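Local coordinates for protein STU0660 (Streptococcus thermophilus, PDB 3ZTH) that is a large Csn2 protein involved in CRISPR-mediated bacterial immunity that binds magnesium and probably DNA, at residues Leu257-Glu262 and Leu300-Leu305. Residues are numbered along the deposited sequence; the frame is centred on the assembly and turned at random.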
loop_
_atom_site.group_PDB
_atom_site.type_symbol
_atom_site.label_atom_id
_atom_site.label_comp_id
_atom_site.label_asym_id
_atom_site.label_seq_id
_atom_site.Cartn_x
_atom_site.Cartn_y
_atom_site.Cartn_z
ATOM N N LEU A 257 -2.913 -30.671 -33.649
ATOM C CA LEU A 257 -1.593 -30.490 -33.062
ATOM C C LEU A 257 -1.118 -31.795 -32.423
ATOM O O LEU A 257 -1.424 -32.067 -31.257
ATOM C CB LEU A 257 -1.633 -29.381 -32.006
ATOM C CG LEU A 257 -1.113 -28.010 -32.460
ATOM C CD1 LEU A 257 -1.888 -27.555 -33.688
ATOM C CD2 LEU A 257 -1.230 -26.981 -31.327
ATOM N N SER A 258 -0.379 -32.606 -33.178
ATOM C CA SER A 258 0.121 -33.881 -32.651
ATOM C C SER A 258 1.617 -34.024 -32.888
ATOM O O SER A 258 2.384 -33.128 -32.542
ATOM C CB SER A 258 -0.616 -35.069 -33.287
ATOM O OG SER A 258 -1.939 -35.214 -32.782
ATOM N N ASP A 259 2.043 -35.150 -33.453
ATOM C CA ASP A 259 3.466 -35.325 -33.728
ATOM C C ASP A 259 3.831 -34.348 -34.839
ATOM O O ASP A 259 5.002 -34.127 -35.140
ATOM C CB ASP A 259 3.784 -36.757 -34.162
ATOM C CG ASP A 259 3.541 -37.764 -33.062
ATOM O OD1 ASP A 259 3.726 -37.424 -31.877
ATOM O OD2 ASP A 259 3.175 -38.911 -33.382
ATOM N N GLN A 260 2.803 -33.766 -35.444
ATOM C CA GLN A 260 2.977 -32.780 -36.497
ATOM C C GLN A 260 1.782 -31.845 -36.450
ATOM O O GLN A 260 0.782 -32.143 -35.787
ATOM C CB GLN A 260 3.076 -33.462 -37.867
ATOM C CG GLN A 260 4.465 -33.351 -38.494
ATOM C CD GLN A 260 4.900 -34.629 -39.177
ATOM O OE1 GLN A 260 4.176 -35.180 -40.016
ATOM N NE2 GLN A 260 6.092 -35.112 -38.824
ATOM N N VAL A 261 1.896 -30.707 -37.128
ATOM C CA VAL A 261 0.813 -29.741 -37.159
ATOM C C VAL A 261 0.241 -29.565 -38.565
ATOM O O VAL A 261 0.972 -29.297 -39.517
ATOM C CB VAL A 261 1.278 -28.362 -36.618
ATOM C CG1 VAL A 261 0.147 -27.335 -36.740
ATOM C CG2 VAL A 261 1.679 -28.488 -35.159
ATOM N N GLU A 262 -1.075 -29.718 -38.683
ATOM C CA GLU A 262 -1.778 -29.565 -39.954
ATOM C C GLU A 262 -3.211 -29.162 -39.641
ATOM O O GLU A 262 -3.706 -29.412 -38.542
ATOM C CB GLU A 262 -1.835 -30.894 -40.716
ATOM C CG GLU A 262 -0.503 -31.604 -40.943
ATOM C CD GLU A 262 0.353 -30.984 -42.052
ATOM O OE1 GLU A 262 -0.102 -30.028 -42.728
ATOM O OE2 GLU A 262 1.496 -31.468 -42.243
ATOM N N LEU A 300 -5.080 -37.991 -35.396
ATOM C CA LEU A 300 -4.276 -37.968 -36.610
ATOM C C LEU A 300 -2.868 -37.463 -36.342
ATOM O O LEU A 300 -2.633 -36.765 -35.364
ATOM C CB LEU A 300 -4.952 -37.084 -37.659
ATOM C CG LEU A 300 -6.356 -37.566 -38.033
ATOM C CD1 LEU A 300 -7.037 -36.572 -38.953
ATOM C CD2 LEU A 300 -6.250 -38.939 -38.697
ATOM N N LEU A 301 -1.932 -37.825 -37.213
ATOM C CA LEU A 301 -0.543 -37.384 -37.088
ATOM C C LEU A 301 0.046 -37.740 -35.725
ATOM O O LEU A 301 0.806 -36.968 -35.145
ATOM C CB LEU A 301 -0.456 -35.868 -37.298
ATOM C CG LEU A 301 -1.438 -35.282 -38.321
ATOM C CD1 LEU A 301 -1.300 -33.764 -38.352
ATOM C CD2 LEU A 301 -1.191 -35.875 -39.692
ATOM N N THR A 302 -0.305 -38.908 -35.212
ATOM C CA THR A 302 0.208 -39.321 -33.915
ATOM C C THR A 302 0.709 -40.752 -33.930
ATOM O O THR A 302 -0.073 -41.683 -34.142
ATOM C CB THR A 302 -0.873 -39.233 -32.802
ATOM O OG1 THR A 302 -1.420 -37.912 -32.747
ATOM C CG2 THR A 302 -0.257 -39.560 -31.453
ATOM N N LYS A 303 2.009 -40.933 -33.731
ATOM C CA LYS A 303 2.538 -42.279 -33.660
ATOM C C LYS A 303 2.179 -42.638 -32.231
ATOM O O LYS A 303 2.679 -42.021 -31.293
ATOM C CB LYS A 303 4.052 -42.311 -33.825
ATOM C CG LYS A 303 4.586 -43.729 -33.797
ATOM C CD LYS A 303 6.084 -43.795 -33.557
ATOM C CE LYS A 303 6.545 -45.250 -33.484
ATOM N NZ LYS A 303 7.999 -45.377 -33.173
HETATM N N MSE A 304 1.307 -43.622 -32.058
HETATM C CA MSE A 304 0.882 -43.989 -30.721
HETATM C C MSE A 304 1.415 -45.292 -30.167
HETATM O O MSE A 304 1.591 -46.271 -30.887
HETATM C CB MSE A 304 -0.639 -43.970 -30.660
HETATM C CG MSE A 304 -1.178 -42.561 -30.797
HETATM SE SE MSE A 304 -3.084 -42.409 -30.833
HETATM C CE MSE A 304 -3.346 -43.115 -32.621
ATOM N N LEU A 305 1.670 -45.277 -28.863
ATOM C CA LEU A 305 2.193 -46.427 -28.141
ATOM C C LEU A 305 1.098 -47.476 -27.972
ATOM O O LEU A 305 1.349 -48.677 -28.071
ATOM C CB LEU A 305 2.703 -45.967 -26.774
ATOM C CG LEU A 305 3.514 -46.952 -25.932
ATOM C CD1 LEU A 305 4.677 -47.504 -26.748
ATOM C CD2 LEU A 305 4.018 -46.235 -24.683
#
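S258 and T302 meet hydroxyl to hydroxyl, with S258 OG 2.7 Å from T302 OG1. S258 OG also lies 3.1 Å from L300 O. The same OG is hydrogen-bonded to Q26 N, so this buried polar atom is well satisfied. Its torsion (chi1 -74°) sets OG anti to the carbonyl carbon and turns it to L300 and T302. One residue on, D259 N donates to L301 O over 2.8 Å, with the donor nearly in line with the C=O bond. K303 N points at D259 OD2; their 2.4 Å is too short to trust, so the length of this hydrogen bond is doubtful. L301 supplies the apolar part. L301 CD1 packs 3.5 Å from E262 CG, and the two side chains cross at about a right angle. The tight side holds S258, L301 and T302, while D259 and K303 form the exposed edge, where the lysine chain runs extended away from 257-262. The turn 258-260 joins antiparallel strands 254-257 and 261-263 at one edge of the sheet within this chain. The contact fastens the loop before helix 312-324 to this beta hairpin, beside Q26 of the magnesium site, consistent with the P-loop NTPase clan to which the Csn2 family belongs.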